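Local atomic coordinates of crustacyanin-C1 subunit (PDB entry 1I4U), a protein that binds the carotenoid astaxanthin as a lipocalin subunit of crustacyanin, the complex that gives the lobster carapace its blue colour. Residues 135-139 / 140-144. Residues are numbered along the deposited sequence; the frame is centred on the assembly and turned at random.
Sequences IFSRS and ANLAD
The hydroxyls of Ser137 and Ser139 converge on the carbonyl of Asn141 where the chain leaves strand 128-137 and turns back toward helix 144-156. Ser137 OG lies 2.8 Å from Asn141 O, and Ser139 OG lies 2.9 Å from the same oxygen. Seen from Asn141 O, the two OG atoms stand about 74° apart, so both can approach it at once. Each distance suits a hydrogen bond, but neither is settled: Ser137 OG could instead give its proton to Ser139 O, 3.0 Å away. With OG anti to the backbone N (chi1 -180°), Ser137 extends its hydroxyl into the turn, where Leu142 CD1 lies 3.4 Å from Ser137 OG. The other methyl of Leu142, CD2, meets Ile135 CG2 at 3.5 Å, the two side chains crossing at about a right angle. Phe38 of strand 33-41 and Val147 of helix 144-156 extend this apolar patch. Cutting Leu142 back to alanine is likely to leave Ile135 CG2 without its methyl partner and to open a gap beside Ser137 OG. In this lipocalin barrel the turn links the last long strand to the helix packed on its outside. The contact is therefore polar inside the bend and apolar at its base, where Leu142 meets Ile135.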
ATOM      1  N   ILE A 135     -12.577  -7.830 -12.363  1.00 11.07           N
ATOM      2  CA  ILE A 135     -13.805  -7.645 -13.114  1.00 11.35           C
ATOM      3  C   ILE A 135     -14.920  -7.646 -12.086  1.00 11.57           C
ATOM      4  O   ILE A 135     -15.060  -8.645 -11.351  1.00 11.90           O
ATOM      5  CB  ILE A 135     -14.007  -8.707 -14.206  1.00 12.45           C
ATOM      6  CG1 ILE A 135     -12.870  -8.654 -15.237  1.00 13.65           C
ATOM      7  CG2 ILE A 135     -15.333  -8.599 -14.935  1.00 15.33           C
ATOM      8  CD1 ILE A 135     -12.835  -9.857 -16.184  1.00 17.33           C
ATOM      9  N   PHE A 136     -15.656  -6.557 -12.021  1.00 12.03           N
ATOM     10  CA  PHE A 136     -16.824  -6.422 -11.157  1.00 12.59           C
ATOM     11  C   PHE A 136     -18.142  -6.471 -11.975  1.00 11.59           C
ATOM     12  O   PHE A 136     -18.157  -6.030 -13.129  1.00 11.88           O
ATOM     13  CB  PHE A 136     -16.790  -5.086 -10.454  1.00 15.04           C
ATOM     14  CG  PHE A 136     -15.955  -4.871  -9.224  1.00 15.20           C
ATOM     15  CD1 PHE A 136     -14.970  -5.769  -8.813  1.00 15.21           C
ATOM     16  CD2 PHE A 136     -16.165  -3.721  -8.434  1.00 15.88           C
ATOM     17  CE1 PHE A 136     -14.253  -5.590  -7.643  1.00 17.53           C
ATOM     18  CE2 PHE A 136     -15.460  -3.532  -7.238  1.00 17.42           C
ATOM     19  CZ  PHE A 136     -14.507  -4.459  -6.874  1.00 18.89           C
ATOM     20  N   SER A 137     -19.162  -7.020 -11.354  1.00 11.64           N
ATOM     21  CA  SER A 137     -20.487  -7.145 -11.934  1.00 10.53           C
ATOM     22  C   SER A 137     -21.535  -6.599 -10.980  1.00  9.94           C
ATOM     23  O   SER A 137     -21.390  -6.684  -9.775  1.00 10.40           O
ATOM     24  CB  SER A 137     -20.779  -8.598 -12.251  1.00 12.06           C
ATOM     25  OG  SER A 137     -22.085  -8.737 -12.826  1.00 13.57           O
ATOM     26  N   ARG A 138     -22.636  -6.093 -11.546  1.00 10.51           N
ATOM     27  CA  ARG A 138     -23.769  -5.754 -10.685  1.00 10.27           C
ATOM     28  C   ARG A 138     -24.598  -6.952 -10.250  1.00 10.80           C
ATOM     29  O   ARG A 138     -25.505  -6.773  -9.408  1.00 12.66           O
ATOM     30  CB  ARG A 138     -24.647  -4.704 -11.369  1.00 11.01           C
ATOM     31  CG  ARG A 138     -24.039  -3.329 -11.496  1.00 12.00           C
ATOM     32  CD  ARG A 138     -23.673  -2.719 -10.164  1.00 11.10           C
ATOM     33  NE  ARG A 138     -23.436  -1.287 -10.307  1.00 11.71           N
ATOM     34  CZ  ARG A 138     -23.292  -0.466  -9.268  1.00 11.45           C
ATOM     35  NH1 ARG A 138     -23.353  -0.896  -8.029  1.00 13.10           N
ATOM     36  NH2 ARG A 138     -23.092   0.827  -9.492  1.00 13.03           N
ATOM     37  N   SER A 139     -24.300  -8.116 -10.737  1.00 11.28           N
ATOM     38  CA  SER A 139     -24.964  -9.363 -10.388  1.00 14.18           C
ATOM     39  C   SER A 139     -23.965 -10.453 -10.115  1.00 13.79           C
ATOM     40  O   SER A 139     -22.751 -10.338 -10.337  1.00 13.95           O
ATOM     41  CB  SER A 139     -25.928  -9.726 -11.520  1.00 17.31           C
ATOM     42  OG  SER A 139     -25.396  -9.595 -12.781  1.00 29.80           O
ATOM     43  N   ALA A 140     -24.454 -11.591  -9.629  1.00 14.21           N
ATOM     44  CA  ALA A 140     -23.568 -12.695  -9.328  1.00 13.94           C
ATOM     45  C   ALA A 140     -22.907 -13.232 -10.579  1.00 14.73           C
ATOM     46  O   ALA A 140     -21.775 -13.695 -10.515  1.00 16.57           O
ATOM     47  CB  ALA A 140     -24.291 -13.816  -8.607  1.00 15.90           C
ATOM     48  N   ASN A 141     -23.623 -13.159 -11.698  1.00 15.54           N
ATOM     49  CA  ASN A 141     -23.137 -13.584 -12.996  1.00 16.58           C
ATOM     50  C   ASN A 141     -22.732 -12.389 -13.825  1.00 14.81           C
ATOM     51  O   ASN A 141     -23.131 -11.252 -13.521  1.00 17.06           O
ATOM     52  CB  ASN A 141     -24.248 -14.385 -13.694  1.00 20.27           C
ATOM     53  CG  ASN A 141     -24.622 -15.654 -12.936  1.00 20.38           C
ATOM     54  OD1 ASN A 141     -23.784 -16.540 -12.839  1.00 36.46           O
ATOM     55  ND2 ASN A 141     -25.836 -15.758 -12.434  1.00 28.46           N
ATOM     56  N   LEU A 142     -21.962 -12.592 -14.885  1.00 16.63           N
ATOM     57  CA  LEU A 142     -21.684 -11.532 -15.834  1.00 15.78           C
ATOM     58  C   LEU A 142     -21.613 -12.137 -17.227  1.00 17.36           C
ATOM     59  O   LEU A 142     -20.810 -13.047 -17.436  1.00 22.25           O
ATOM     60  CB  LEU A 142     -20.371 -10.826 -15.498  1.00 14.44           C
ATOM     61  CG  LEU A 142     -20.079  -9.579 -16.342  1.00 14.30           C
ATOM     62  CD1 LEU A 142     -21.129  -8.542 -16.120  1.00 15.24           C
ATOM     63  CD2 LEU A 142     -18.683  -9.060 -15.980  1.00 17.85           C
ATOM     64  N   ALA A 143     -22.491 -11.617 -18.086  1.00 17.86           N
ATOM     65  CA  ALA A 143     -22.543 -12.041 -19.474  1.00 19.37           C
ATOM     66  C   ALA A 143     -21.233 -11.848 -20.224  1.00 16.49           C
ATOM     67  O   ALA A 143     -20.476 -10.938 -19.957  1.00 17.34           O
ATOM     68  CB  ALA A 143     -23.674 -11.311 -20.186  1.00 25.29           C
ATOM     69  N   ASP A 144     -20.950 -12.744 -21.160  1.00 20.06           N
ATOM     70  CA  ASP A 144     -19.701 -12.751 -21.900  1.00 21.33           C
ATOM     71  C   ASP A 144     -19.562 -11.418 -22.603  1.00 19.69           C
ATOM     72  O   ASP A 144     -18.435 -10.991 -22.707  1.00 20.70           O
ATOM     73  CB  ASP A 144     -19.692 -13.945 -22.858  1.00 23.14           C
ATOM     74  CG  ASP A 144     -19.527 -15.315 -22.261  1.00 31.07           C
ATOM     75  OD1 ASP A 144     -19.567 -15.584 -21.037  1.00 48.30           O
ATOM     76  OD2 ASP A 144     -19.332 -16.278 -23.063  1.00 50.16           O
TER